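PDB 3HZB: carbohydrate binding protein from Flavobacterium johnsoniae, which probably binds carbohydrate as a larger multidomain protein, of which this chain is a betagamma-crystallin domain that binds calcium. Local coordinates for residues B[4-9]-B[40-45]; B[48-53]-B[61-66]; B[8-13]-B[67-72]. All coordinates share one frame; numbering follows the deposited sequence.

Interaction 1 (B[4-9]-B[40-45]); sequences TVYKDC and SLRITQ. With CA (calcium ion), chain L; CA (calcium ion), chain K.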
ATOM      1  N   THR B   4       6.445   0.923   6.883  1.00 14.35           N
ATOM      2  CA  THR B   4       6.287   1.905   7.943  1.00 13.44           C
ATOM      3  C   THR B   4       5.096   1.479   8.793  1.00 12.57           C
ATOM      4  O   THR B   4       4.030   1.169   8.268  1.00 12.28           O
ATOM      5  CB  THR B   4       6.042   3.320   7.377  1.00 14.56           C
ATOM      6  OG1 THR B   4       7.151   3.700   6.551  1.00 15.69           O
ATOM      7  CG2 THR B   4       5.910   4.328   8.509  1.00 15.84           C
ATOM      8  N   VAL B   5       5.294   1.430  10.104  1.00 12.06           N
ATOM      9  CA  VAL B   5       4.225   1.045  11.014  1.00 12.01           C
ATOM     10  C   VAL B   5       3.783   2.285  11.778  1.00 14.23           C
ATOM     11  O   VAL B   5       4.613   3.041  12.283  1.00 14.97           O
ATOM     12  CB  VAL B   5       4.696  -0.055  11.986  1.00 12.58           C
ATOM     13  CG1 VAL B   5       5.042  -1.300  11.194  1.00 10.04           C
ATOM     14  CG2 VAL B   5       5.915   0.417  12.786  1.00 12.82           C
ATOM     15  N   TYR B   6       2.473   2.493  11.851  1.00 13.30           N
ATOM     16  CA  TYR B   6       1.940   3.669  12.522  1.00 13.29           C
ATOM     17  C   TYR B   6       1.185   3.368  13.797  1.00 12.76           C
ATOM     18  O   TYR B   6       0.539   2.324  13.930  1.00 13.30           O
ATOM     19  CB  TYR B   6       1.014   4.449  11.585  1.00 13.28           C
ATOM     20  CG  TYR B   6       1.665   4.914  10.306  1.00 12.70           C
ATOM     21  CD1 TYR B   6       1.846   4.037   9.239  1.00 15.03           C
ATOM     22  CD2 TYR B   6       2.088   6.235  10.155  1.00 13.01           C
ATOM     23  CE1 TYR B   6       2.430   4.457   8.053  1.00 14.41           C
ATOM     24  CE2 TYR B   6       2.678   6.668   8.966  1.00 14.67           C
ATOM     25  CZ  TYR B   6       2.844   5.770   7.922  1.00 15.35           C
ATOM     26  OH  TYR B   6       3.426   6.170   6.743  1.00 16.32           O
ATOM     27  N   LYS B   7       1.258   4.316  14.724  1.00 12.87           N
ATOM     28  CA  LYS B   7       0.585   4.194  16.002  1.00 12.22           C
ATOM     29  C   LYS B   7      -0.928   4.240  15.815  1.00 13.40           C
ATOM     30  O   LYS B   7      -1.641   3.490  16.450  1.00 10.75           O
ATOM     31  CB  LYS B   7       1.020   5.324  16.940  1.00 12.77           C
ATOM     32  CG  LYS B   7       0.451   5.222  18.355  1.00 13.90           C
ATOM     33  CD  LYS B   7       0.869   6.430  19.194  1.00 15.46           C
ATOM     34  CE  LYS B   7       0.416   6.291  20.640  1.00 17.02           C
ATOM     35  NZ  LYS B   7       1.204   5.249  21.362  1.00 16.62           N
ATOM     36  N   ASP B   8      -1.415   5.114  14.941  1.00 12.92           N
ATOM     37  CA  ASP B   8      -2.854   5.233  14.711  1.00 12.91           C
ATOM     38  C   ASP B   8      -3.310   4.724  13.355  1.00 12.84           C
ATOM     39  O   ASP B   8      -2.503   4.489  12.460  1.00 13.19           O
ATOM     40  CB  ASP B   8      -3.298   6.695  14.839  1.00 12.16           C
ATOM     41  CG  ASP B   8      -3.048   7.265  16.215  1.00 13.71           C
ATOM     42  OD1 ASP B   8      -2.990   6.481  17.184  1.00 15.17           O
ATOM     43  OD2 ASP B   8      -2.926   8.500  16.329  1.00 16.62           O
ATOM     44  N   CYS B   9      -4.621   4.571  13.208  1.00 14.59           N
ATOM     45  CA  CYS B   9      -5.195   4.127  11.947  1.00 16.04           C
ATOM     46  C   CYS B   9      -5.041   5.244  10.920  1.00 16.54           C
ATOM     47  O   CYS B   9      -4.754   6.383  11.279  1.00 16.09           O
ATOM     48  CB  CYS B   9      -6.669   3.751  12.153  1.00 17.97           C
ATOM     49  SG  CYS B   9      -6.801   2.086  12.878  1.00 22.96           S
ATOM     50  N   SER B  40      -1.733   0.751  11.912  1.00 13.08           N
ATOM     51  CA  SER B  40      -1.765   0.755  10.453  1.00 12.96           C
ATOM     52  C   SER B  40      -0.348   0.601   9.922  1.00 13.59           C
ATOM     53  O   SER B  40       0.625   0.818  10.652  1.00 13.73           O
ATOM     54  CB  SER B  40      -2.430   2.035   9.906  1.00 13.55           C
ATOM     55  OG  SER B  40      -1.715   3.213  10.227  1.00 14.83           O
ATOM     56  N   LEU B  41      -0.235   0.194   8.661  1.00 12.61           N
ATOM     57  CA  LEU B  41       1.072  -0.009   8.052  1.00 13.80           C
ATOM     58  C   LEU B  41       1.086   0.281   6.565  1.00 12.33           C
ATOM     59  O   LEU B  41       0.136  -0.027   5.854  1.00 12.99           O
ATOM     60  CB  LEU B  41       1.541  -1.458   8.205  1.00 14.06           C
ATOM     61  CG  LEU B  41       1.565  -2.231   9.517  1.00 16.79           C
ATOM     62  CD1 LEU B  41       0.162  -2.683   9.894  1.00 14.48           C
ATOM     63  CD2 LEU B  41       2.462  -3.449   9.326  1.00 15.11           C
ATOM     64  N   ARG B  42       2.180   0.869   6.102  1.00 13.17           N
ATOM     65  CA  ARG B  42       2.351   1.116   4.681  1.00 14.28           C
ATOM     66  C   ARG B  42       3.379   0.072   4.278  1.00 15.19           C
ATOM     67  O   ARG B  42       4.376  -0.127   4.974  1.00 13.64           O
ATOM     68  CB  ARG B  42       2.917   2.509   4.408  1.00 15.19           C
ATOM     69  CG  ARG B  42       1.903   3.640   4.455  1.00 15.04           C
ATOM     70  CD  ARG B  42       2.590   4.959   4.147  1.00 17.22           C
ATOM     71  NE  ARG B  42       1.712   6.111   4.327  1.00 18.26           N
ATOM     72  CZ  ARG B  42       0.825   6.534   3.431  1.00 18.18           C
ATOM     73  NH1 ARG B  42       0.688   5.902   2.271  1.00 18.06           N
ATOM     74  NH2 ARG B  42       0.072   7.594   3.699  1.00 18.04           N
ATOM     75  N   ILE B  43       3.135  -0.617   3.175  1.00 15.85           N
ATOM     76  CA  ILE B  43       4.092  -1.613   2.735  1.00 16.32           C
ATOM     77  C   ILE B  43       4.429  -1.459   1.263  1.00 16.27           C
ATOM     78  O   ILE B  43       3.560  -1.527   0.388  1.00 14.79           O
ATOM     79  CB  ILE B  43       3.596  -3.042   3.075  1.00 18.71           C
ATOM     80  CG1 ILE B  43       4.025  -4.025   1.993  1.00 19.48           C
ATOM     81  CG2 ILE B  43       2.109  -3.033   3.340  1.00 21.91           C
ATOM     82  CD1 ILE B  43       3.668  -5.430   2.322  1.00 22.21           C
ATOM     83  N   THR B  44       5.708  -1.209   1.005  1.00 16.18           N
ATOM     84  CA  THR B  44       6.194  -1.018  -0.349  1.00 16.48           C
ATOM     85  C   THR B  44       6.121  -2.305  -1.154  1.00 17.25           C
ATOM     86  O   THR B  44       6.489  -3.383  -0.680  1.00 15.75           O
ATOM     87  CB  THR B  44       7.647  -0.492  -0.342  1.00 17.00           C
ATOM     88  OG1 THR B  44       7.679   0.795   0.292  1.00 18.37           O
ATOM     89  CG2 THR B  44       8.183  -0.366  -1.766  1.00 16.72           C
ATOM     90  N   GLN B  45       5.624  -2.179  -2.376  1.00 17.00           N
ATOM     91  CA  GLN B  45       5.498  -3.312  -3.276  1.00 18.61           C
ATOM     92  C   GLN B  45       6.816  -4.078  -3.317  1.00 16.39           C
ATOM     93  O   GLN B  45       7.893  -3.477  -3.382  1.00 16.70           O
ATOM     94  CB  GLN B  45       5.157  -2.812  -4.676  1.00 20.29           C
ATOM     95  CG  GLN B  45       4.717  -3.886  -5.641  1.00 25.26           C
ATOM     96  CD  GLN B  45       4.548  -3.334  -7.038  1.00 28.33           C
ATOM     97  OE1 GLN B  45       4.069  -2.212  -7.216  1.00 29.22           O
ATOM     98  NE2 GLN B  45       4.935  -4.117  -8.038  1.00 31.64           N
TER
HETATM   99 CA    CA L 107      -2.787   2.116  18.103  1.00 13.88          CA
HETATM  100 CA    CA K 117       2.214   0.764  -0.649  1.00 17.07          CA
HETATM  101  O   HOH W   1      -4.401   4.361  17.913  1.00 27.15           O
HETATM  102  O   HOH W   2       4.487   2.055   0.548  1.00 19.11           O
HETATM  103  O   HOH W   3      -5.316   2.071  18.837  1.00 17.30           O
HETATM  104  O   HOH W   4      -2.252   3.118  20.439  1.00 16.08           O

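Interaction 2 (B[48-53]-B[61-66]); sequences QAILYQ and STVINS. With CA (calcium ion), chain M.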
ATOM      1  N   GLN B  48       6.960  -7.417   2.417  1.00 17.74           N
ATOM      2  CA  GLN B  48       5.815  -7.736   3.252  1.00 16.70           C
ATOM      3  C   GLN B  48       6.204  -7.879   4.710  1.00 16.04           C
ATOM      4  O   GLN B  48       7.360  -8.152   5.035  1.00 14.60           O
ATOM      5  CB  GLN B  48       5.140  -9.015   2.759  1.00 17.16           C
ATOM      6  CG  GLN B  48       6.087 -10.175   2.542  1.00 20.70           C
ATOM      7  CD  GLN B  48       5.406 -11.349   1.864  1.00 22.18           C
ATOM      8  OE1 GLN B  48       6.061 -12.298   1.426  1.00 25.73           O
ATOM      9  NE2 GLN B  48       4.084 -11.293   1.777  1.00 19.82           N
ATOM     10  N   ALA B  49       5.228  -7.675   5.587  1.00 15.25           N
ATOM     11  CA  ALA B  49       5.462  -7.781   7.016  1.00 15.22           C
ATOM     12  C   ALA B  49       4.686  -8.947   7.607  1.00 14.89           C
ATOM     13  O   ALA B  49       3.501  -9.120   7.335  1.00 16.09           O
ATOM     14  CB  ALA B  49       5.056  -6.487   7.714  1.00 15.92           C
ATOM     15  N   ILE B  50       5.378  -9.765   8.391  1.00 14.01           N
ATOM     16  CA  ILE B  50       4.742 -10.884   9.067  1.00 13.46           C
ATOM     17  C   ILE B  50       4.574 -10.400  10.502  1.00 13.63           C
ATOM     18  O   ILE B  50       5.564 -10.116  11.181  1.00 12.08           O
ATOM     19  CB  ILE B  50       5.632 -12.137   9.098  1.00 13.05           C
ATOM     20  CG1 ILE B  50       6.064 -12.527   7.679  1.00 14.10           C
ATOM     21  CG2 ILE B  50       4.880 -13.265   9.784  1.00 11.05           C
ATOM     22  CD1 ILE B  50       4.910 -12.825   6.740  1.00 16.83           C
ATOM     23  N   LEU B  51       3.331 -10.294  10.959  1.00 12.36           N
ATOM     24  CA  LEU B  51       3.071  -9.824  12.315  1.00 13.27           C
ATOM     25  C   LEU B  51       2.937 -10.997  13.270  1.00 14.03           C
ATOM     26  O   LEU B  51       2.446 -12.060  12.893  1.00 15.24           O
ATOM     27  CB  LEU B  51       1.778  -9.004  12.356  1.00 13.89           C
ATOM     28  CG  LEU B  51       1.603  -7.896  11.312  1.00 14.50           C
ATOM     29  CD1 LEU B  51       0.278  -7.187  11.561  1.00 14.92           C
ATOM     30  CD2 LEU B  51       2.758  -6.910  11.384  1.00 13.63           C
ATOM     31  N   TYR B  52       3.378 -10.796  14.506  1.00 12.73           N
ATOM     32  CA  TYR B  52       3.289 -11.826  15.535  1.00 12.99           C
ATOM     33  C   TYR B  52       2.594 -11.258  16.771  1.00 14.05           C
ATOM     34  O   TYR B  52       2.834 -10.114  17.163  1.00 11.71           O
ATOM     35  CB  TYR B  52       4.689 -12.318  15.916  1.00 14.27           C
ATOM     36  CG  TYR B  52       5.428 -13.006  14.789  1.00 14.28           C
ATOM     37  CD1 TYR B  52       5.356 -14.390  14.618  1.00 14.49           C
ATOM     38  CD2 TYR B  52       6.182 -12.270  13.877  1.00 15.13           C
ATOM     39  CE1 TYR B  52       6.021 -15.023  13.561  1.00 14.97           C
ATOM     40  CE2 TYR B  52       6.847 -12.890  12.816  1.00 14.80           C
ATOM     41  CZ  TYR B  52       6.761 -14.267  12.666  1.00 15.29           C
ATOM     42  OH  TYR B  52       7.412 -14.878  11.618  1.00 14.96           O
ATOM     43  N   GLN B  53       1.734 -12.062  17.384  1.00 13.86           N
ATOM     44  CA  GLN B  53       1.024 -11.628  18.574  1.00 14.20           C
ATOM     45  C   GLN B  53       1.981 -11.453  19.751  1.00 14.49           C
ATOM     46  O   GLN B  53       1.858 -10.512  20.513  1.00 12.32           O
ATOM     47  CB  GLN B  53      -0.054 -12.649  18.960  1.00 17.22           C
ATOM     48  CG  GLN B  53      -1.282 -12.686  18.059  1.00 16.74           C
ATOM     49  CD  GLN B  53      -2.206 -11.497  18.264  1.00 18.48           C
ATOM     50  OE1 GLN B  53      -2.416 -11.043  19.392  1.00 17.98           O
ATOM     51  NE2 GLN B  53      -2.782 -11.004  17.177  1.00 18.75           N
ATOM     52  N   SER B  61       0.211 -15.433  13.828  1.00 16.05           N
ATOM     53  CA  SER B  61       0.837 -14.563  12.839  1.00 16.77           C
ATOM     54  C   SER B  61      -0.132 -14.232  11.717  1.00 17.11           C
ATOM     55  O   SER B  61      -1.171 -14.874  11.563  1.00 17.00           O
ATOM     56  CB  SER B  61       2.077 -15.233  12.225  1.00 18.40           C
ATOM     57  OG  SER B  61       3.014 -15.623  13.209  1.00 23.55           O
ATOM     58  N   THR B  62       0.214 -13.212  10.943  1.00 16.99           N
ATOM     59  CA  THR B  62      -0.589 -12.806   9.800  1.00 17.43           C
ATOM     60  C   THR B  62       0.345 -12.043   8.876  1.00 17.16           C
ATOM     61  O   THR B  62       1.367 -11.513   9.316  1.00 17.61           O
ATOM     62  CB  THR B  62      -1.780 -11.903  10.203  1.00 18.86           C
ATOM     63  OG1 THR B  62      -2.670 -11.767   9.085  1.00 19.77           O
ATOM     64  CG2 THR B  62      -1.297 -10.521  10.627  1.00 18.05           C
ATOM     65  N   VAL B  63       0.007 -12.005   7.594  1.00 16.33           N
ATOM     66  CA  VAL B  63       0.838 -11.309   6.624  1.00 16.66           C
ATOM     67  C   VAL B  63       0.171 -10.035   6.135  1.00 16.42           C
ATOM     68  O   VAL B  63      -1.012 -10.031   5.806  1.00 17.19           O
ATOM     69  CB  VAL B  63       1.125 -12.195   5.387  1.00 18.13           C
ATOM     70  CG1 VAL B  63       2.041 -11.458   4.418  1.00 18.14           C
ATOM     71  CG2 VAL B  63       1.746 -13.506   5.815  1.00 20.55           C
ATOM     72  N   ILE B  64       0.933  -8.950   6.105  1.00 16.24           N
ATOM     73  CA  ILE B  64       0.424  -7.684   5.606  1.00 16.05           C
ATOM     74  C   ILE B  64       1.265  -7.446   4.357  1.00 16.80           C
ATOM     75  O   ILE B  64       2.438  -7.081   4.452  1.00 16.15           O
ATOM     76  CB  ILE B  64       0.651  -6.530   6.610  1.00 16.56           C
ATOM     77  CG1 ILE B  64       0.123  -6.921   7.996  1.00 16.51           C
ATOM     78  CG2 ILE B  64      -0.046  -5.268   6.107  1.00 16.88           C
ATOM     79  CD1 ILE B  64      -1.360  -7.256   8.038  1.00 15.76           C
ATOM     80  N   ASN B  65       0.675  -7.677   3.186  1.00 16.99           N
ATOM     81  CA  ASN B  65       1.403  -7.508   1.933  1.00 17.37           C
ATOM     82  C   ASN B  65       0.942  -6.326   1.082  1.00 17.18           C
ATOM     83  O   ASN B  65       1.293  -6.227  -0.093  1.00 15.43           O
ATOM     84  CB  ASN B  65       1.340  -8.795   1.110  1.00 21.03           C
ATOM     85  CG  ASN B  65      -0.047  -9.384   1.067  1.00 23.17           C
ATOM     86  OD1 ASN B  65      -1.027  -8.667   0.885  1.00 24.98           O
ATOM     87  ND2 ASN B  65      -0.138 -10.700   1.227  1.00 25.75           N
ATOM     88  N   SER B  66       0.163  -5.437   1.690  1.00 16.12           N
ATOM     89  CA  SER B  66      -0.337  -4.233   1.028  1.00 15.92           C
ATOM     90  C   SER B  66      -0.766  -3.298   2.154  1.00 15.18           C
ATOM     91  O   SER B  66      -1.075  -3.759   3.255  1.00 14.68           O
ATOM     92  CB  SER B  66      -1.524  -4.561   0.113  1.00 15.91           C
ATOM     93  OG  SER B  66      -2.616  -5.092   0.845  1.00 13.94           O
TER
HETATM   94 CA    CA M 108       0.897  -8.704  21.930  1.00 14.02          CA
HETATM   95  O   HOH W   5      -1.369 -10.046  21.610  1.00 16.69           O
HETATM   96  O   HOH W   6      -0.244  -8.713  24.500  1.00 29.71           O
HETATM   97  O   HOH W   7       1.204 -10.846  23.586  1.00 17.90           O

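Interaction 3 (B[8-13]-B[67-72]); sequences DCNYTG and DNSCLN. With CA (calcium ion), chain K.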
ATOM      1  N   ASP B   8      -1.415   5.114  14.941  1.00 12.92           N
ATOM      2  CA  ASP B   8      -2.854   5.233  14.711  1.00 12.91           C
ATOM      3  C   ASP B   8      -3.310   4.724  13.355  1.00 12.84           C
ATOM      4  O   ASP B   8      -2.503   4.489  12.460  1.00 13.19           O
ATOM      5  CB  ASP B   8      -3.298   6.695  14.839  1.00 12.16           C
ATOM      6  CG  ASP B   8      -3.048   7.265  16.215  1.00 13.71           C
ATOM      7  OD1 ASP B   8      -2.990   6.481  17.184  1.00 15.17           O
ATOM      8  OD2 ASP B   8      -2.926   8.500  16.329  1.00 16.62           O
ATOM      9  N   CYS B   9      -4.621   4.571  13.208  1.00 14.59           N
ATOM     10  CA  CYS B   9      -5.195   4.127  11.947  1.00 16.04           C
ATOM     11  C   CYS B   9      -5.041   5.244  10.920  1.00 16.54           C
ATOM     12  O   CYS B   9      -4.754   6.383  11.279  1.00 16.09           O
ATOM     13  CB  CYS B   9      -6.669   3.751  12.153  1.00 17.97           C
ATOM     14  SG  CYS B   9      -6.801   2.086  12.878  1.00 22.96           S
ATOM     15  N   ASN B  10      -5.201   4.907   9.644  1.00 16.66           N
ATOM     16  CA  ASN B  10      -5.078   5.887   8.568  1.00 18.30           C
ATOM     17  C   ASN B  10      -3.678   6.477   8.428  1.00 17.95           C
ATOM     18  O   ASN B  10      -3.516   7.645   8.062  1.00 18.31           O
ATOM     19  CB  ASN B  10      -6.098   7.008   8.769  1.00 21.59           C
ATOM     20  CG  ASN B  10      -7.521   6.523   8.617  1.00 25.31           C
ATOM     21  OD1 ASN B  10      -8.449   7.098   9.187  1.00 29.22           O
ATOM     22  ND2 ASN B  10      -7.705   5.463   7.836  1.00 24.89           N
ATOM     23  N   TYR B  11      -2.668   5.666   8.731  1.00 15.24           N
ATOM     24  CA  TYR B  11      -1.271   6.078   8.598  1.00 16.45           C
ATOM     25  C   TYR B  11      -0.931   7.399   9.285  1.00 16.26           C
ATOM     26  O   TYR B  11      -0.351   8.299   8.672  1.00 16.58           O
ATOM     27  CB  TYR B  11      -0.910   6.152   7.109  1.00 16.96           C
ATOM     28  CG  TYR B  11      -1.529   5.032   6.300  1.00 15.90           C
ATOM     29  CD1 TYR B  11      -2.544   5.288   5.374  1.00 14.87           C
ATOM     30  CD2 TYR B  11      -1.146   3.707   6.505  1.00 16.10           C
ATOM     31  CE1 TYR B  11      -3.169   4.247   4.674  1.00 15.55           C
ATOM     32  CE2 TYR B  11      -1.760   2.662   5.816  1.00 13.92           C
ATOM     33  CZ  TYR B  11      -2.774   2.936   4.906  1.00 14.53           C
ATOM     34  OH  TYR B  11      -3.408   1.897   4.260  1.00 14.39           O
ATOM     35  N   THR B  12      -1.289   7.503  10.559  1.00 17.66           N
ATOM     36  CA  THR B  12      -1.023   8.702  11.348  1.00 17.41           C
ATOM     37  C   THR B  12      -0.467   8.285  12.708  1.00 16.44           C
ATOM     38  O   THR B  12      -0.481   7.103  13.054  1.00 15.83           O
ATOM     39  CB  THR B  12      -2.312   9.532  11.568  1.00 17.93           C
ATOM     40  OG1 THR B  12      -3.283   8.738  12.260  1.00 20.41           O
ATOM     41  CG2 THR B  12      -2.893   9.983  10.234  1.00 18.93           C
ATOM     42  N   GLY B  13       0.016   9.256  13.475  1.00 16.22           N
ATOM     43  CA  GLY B  13       0.575   8.956  14.783  1.00 15.12           C
ATOM     44  C   GLY B  13       2.036   8.566  14.659  1.00 15.18           C
ATOM     45  O   GLY B  13       2.548   8.435  13.550  1.00 16.36           O
ATOM     46  N   ASP B  67      -0.762  -1.993   1.895  1.00 15.71           N
ATOM     47  CA  ASP B  67      -1.139  -1.016   2.916  1.00 14.32           C
ATOM     48  C   ASP B  67      -2.411  -1.421   3.653  1.00 15.23           C
ATOM     49  O   ASP B  67      -3.402  -1.811   3.030  1.00 13.16           O
ATOM     50  CB  ASP B  67      -1.362   0.370   2.294  1.00 14.52           C
ATOM     51  CG  ASP B  67      -0.120   0.931   1.642  1.00 14.98           C
ATOM     52  OD1 ASP B  67       0.989   0.451   1.955  1.00 14.06           O
ATOM     53  OD2 ASP B  67      -0.250   1.868   0.823  1.00 17.57           O
ATOM     54  N   ASN B  68      -2.374  -1.327   4.980  1.00 14.77           N
ATOM     55  CA  ASN B  68      -3.529  -1.651   5.812  1.00 14.75           C
ATOM     56  C   ASN B  68      -3.767  -0.410   6.665  1.00 15.56           C
ATOM     57  O   ASN B  68      -2.971  -0.091   7.547  1.00 12.98           O
ATOM     58  CB  ASN B  68      -3.233  -2.854   6.707  1.00 16.31           C
ATOM     59  CG  ASN B  68      -4.471  -3.373   7.411  1.00 16.57           C
ATOM     60  OD1 ASN B  68      -5.182  -2.621   8.077  1.00 16.51           O
ATOM     61  ND2 ASN B  68      -4.732  -4.666   7.270  1.00 17.36           N
ATOM     62  N   SER B  69      -4.864   0.285   6.393  1.00 14.65           N
ATOM     63  CA  SER B  69      -5.182   1.522   7.096  1.00 13.84           C
ATOM     64  C   SER B  69      -5.700   1.376   8.524  1.00 14.58           C
ATOM     65  O   SER B  69      -5.776   2.362   9.250  1.00 15.70           O
ATOM     66  CB  SER B  69      -6.199   2.326   6.283  1.00 14.01           C
ATOM     67  OG  SER B  69      -7.408   1.599   6.153  1.00 14.46           O
ATOM     68  N   CYS B  70      -6.057   0.165   8.933  1.00 14.93           N
ATOM     69  CA  CYS B  70      -6.569  -0.026  10.286  1.00 16.16           C
ATOM     70  C   CYS B  70      -6.698  -1.512  10.581  1.00 16.88           C
ATOM     71  O   CYS B  70      -7.623  -2.170  10.101  1.00 16.04           O
ATOM     72  CB  CYS B  70      -7.936   0.650  10.406  1.00 20.34           C
ATOM     73  SG  CYS B  70      -8.456   1.249  12.054  1.00 26.21           S
ATOM     74  N   LEU B  71      -5.758  -2.040  11.356  1.00 14.73           N
ATOM     75  CA  LEU B  71      -5.775  -3.453  11.707  1.00 15.16           C
ATOM     76  C   LEU B  71      -7.101  -3.815  12.362  1.00 15.19           C
ATOM     77  O   LEU B  71      -7.724  -2.982  13.022  1.00 14.36           O
ATOM     78  CB  LEU B  71      -4.621  -3.770  12.655  1.00 13.11           C
ATOM     79  CG  LEU B  71      -3.237  -3.520  12.042  1.00 13.66           C
ATOM     80  CD1 LEU B  71      -2.165  -3.696  13.105  1.00 14.17           C
ATOM     81  CD2 LEU B  71      -3.010  -4.472  10.875  1.00 13.00           C
ATOM     82  N   ASN B  72      -7.530  -5.059  12.182  1.00 18.04           N
ATOM     83  CA  ASN B  72      -8.794  -5.501  12.756  1.00 19.07           C
ATOM     84  C   ASN B  72      -8.694  -5.743  14.259  1.00 20.84           C
ATOM     85  O   ASN B  72      -7.633  -5.559  14.860  1.00 20.19           O
ATOM     86  CB  ASN B  72      -9.294  -6.756  12.029  1.00 20.00           C
ATOM     87  CG  ASN B  72      -8.352  -7.934  12.163  1.00 20.07           C
ATOM     88  OD1 ASN B  72      -8.456  -8.907  11.414  1.00 23.79           O
ATOM     89  ND2 ASN B  72      -7.440  -7.865  13.124  1.00 16.88           N
TER
HETATM   90 CA    CA K 117       2.214   0.764  -0.649  1.00 17.07          CA
HETATM   91  O   HOH W   2       4.487   2.055   0.548  1.00 19.11           O

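Interaction 1 (B[4-9]-B[40-45])
Thr4 and Arg42 form a hydrogen-bonded antiparallel pair. Thr4 N gives to Arg42 O at 3.0 Å, and Arg42 N gives back to Thr4 O at 2.9 Å. The Thr4 hydroxyl turns to another partner, Gln45 OE1 of the second subunit. Val5 faces Leu41 in the next, non-hydrogen-bonded pair. Their side chains lie side by side on the buried face, with Val5 CG1 3.8 Å from Leu41 CD2. Tyr6 N bonds Ser40 O at 2.8 Å; the return bond from Ser40 N to Tyr6 O is weak. The Tyr6 ring runs back along the strand on the face shared with Thr4, Ser40 and Arg42. Ser40 O lies at its edge, in the ring plane. The hydroxyl reaches the edge of the Arg42 guanidinium, where NE lies 3.0 Å from Tyr6 OH. This bond is weak, bent to 122° at the hydrogen, and the two planes are 71° apart. The stronger polar partner of Arg42 is Asn65 O of the second subunit.

Strands 3-6 and 40-43 are neighbours in one antiparallel sheet of the betagamma-crystallin Greek-key fold. The chain turns a corner at Lys7. Lys7 O binds a calcium ion at 2.4 Å; Asp37, Ser39 and Asp77 complete the protein ligands. Asp8 OD1 accepts from a water on that ion at 2.6 Å. Beyond the corner, Asp8 O accepts from Ser40 OG of the partner strand at 2.7 Å, in the carbonyl plane. Ser40 OG is brought there by a chi1 of 64°, which sets it between its own backbone N and carbonyl carbon.

Interaction 2 (B[48-53]-B[61-66])
Leu51 and Thr62 are a hydrogen-bonded pair of the antiparallel hairpin formed by strands 47-52 and 60-64. The hairpin belongs to the Greek-key motif of the betagamma-crystallin fold. Leu51 N gives to Thr62 O at 2.8 Å, and Thr62 N gives back to Leu51 O. Ala49 and Ile64 pair the same way.

The Leu51 side chain packs over Thr62 and Ile64 on the face it shares with Ala49. Leu51 CB meets Thr62 CG2 at 3.8 Å. Chi1 of -49° swings Leu51 CG opposite the carbonyl carbon, and Leu51 CG comes to 3.8 Å from Ile64 CG1. The tip, Leu51 CD1, goes further and touches Ile64 CG1 at 3.6 Å, with the Thr62 methyl also in contact. Leu51 therefore bridges two residues of the partner strand. Leu41, Trp75 and Ile82 pack on it as well.

The other face holds Ile50, Val63, Tyr52 and Ser61. Ile50 and Val63 lie alongside each other, and Ile50 CD1 presses on Val63 CG2 at 3.4 Å, a tight contact. Ser61 OG approaches the Tyr52 ring obliquely, 3.0 Å from Tyr52 CD1. The Tyr52 hydroxyl is held by Arg83. At the corner of the chain, Gln53 O binds a calcium ion at 2.5 Å. Gln53 OE1 accepts from a water on the same ion at 2.6 Å.

Interaction 3 (B[8-13]-B[67-72])
The Tyr11 ring lies obliquely against Asp67 to Ser69. Tyr11 CZ is 3.5 Å from Ser69 CA, and Tyr11 CE2 is 3.5 Å from Asn68 O. The hydroxyl, Tyr11 OH, touches Asp67 CB at 3.2 Å. It also comes near Ser69 N, but at a poor angle for a hydrogen bond. The ring and the Asp67 carboxylate are turned 65° apart. Arg42 makes a cation-pi contact with the same ring.

Asn10 N donates to Ser69 O at 2.6 Å. Next to it, Cys9 SG and Cys70 SG form a disulfide of 2.0 Å, with a chi3 of 80°. The bridge takes Cys70 SG anti to its backbone N (chi1 -152°) and Cys9 SG beside its own. An Asx turn shapes the backbone before Cys70: Asn68 OD1 accepts from Cys70 N at 3.0 Å.

The contact is a disulfide-linked pair of surface loops in the betagamma-crystallin domain. At its other end lies a calcium site between subunits: Asp67 OD1 is 2.9 Å from the calcium ion, which Ile43 O and the same two residues of the second subunit also bind.

How the interactions relate
Interactions 1 and 2 are antiparallel strand pairs in two different sheets. Both are partly buried, and Ile43 of one reaches across to Gln48 of the other. Interaction 3 is a surface contact between loops, held by a disulfide and a single backbone hydrogen bond, without strand pairing. It shares Asp8 and Cys9 with interaction 1, and Asp67 OD1 probably accepts from Ile43 N. Each strand pair has a calcium ion near the corner of its first segment, bound by the carbonyl of Lys7 or Gln53. Interactions 1 and 3 both give ligands to a third calcium ion at the subunit interface. Interaction 2 runs directly into segment 67-72 along the chain.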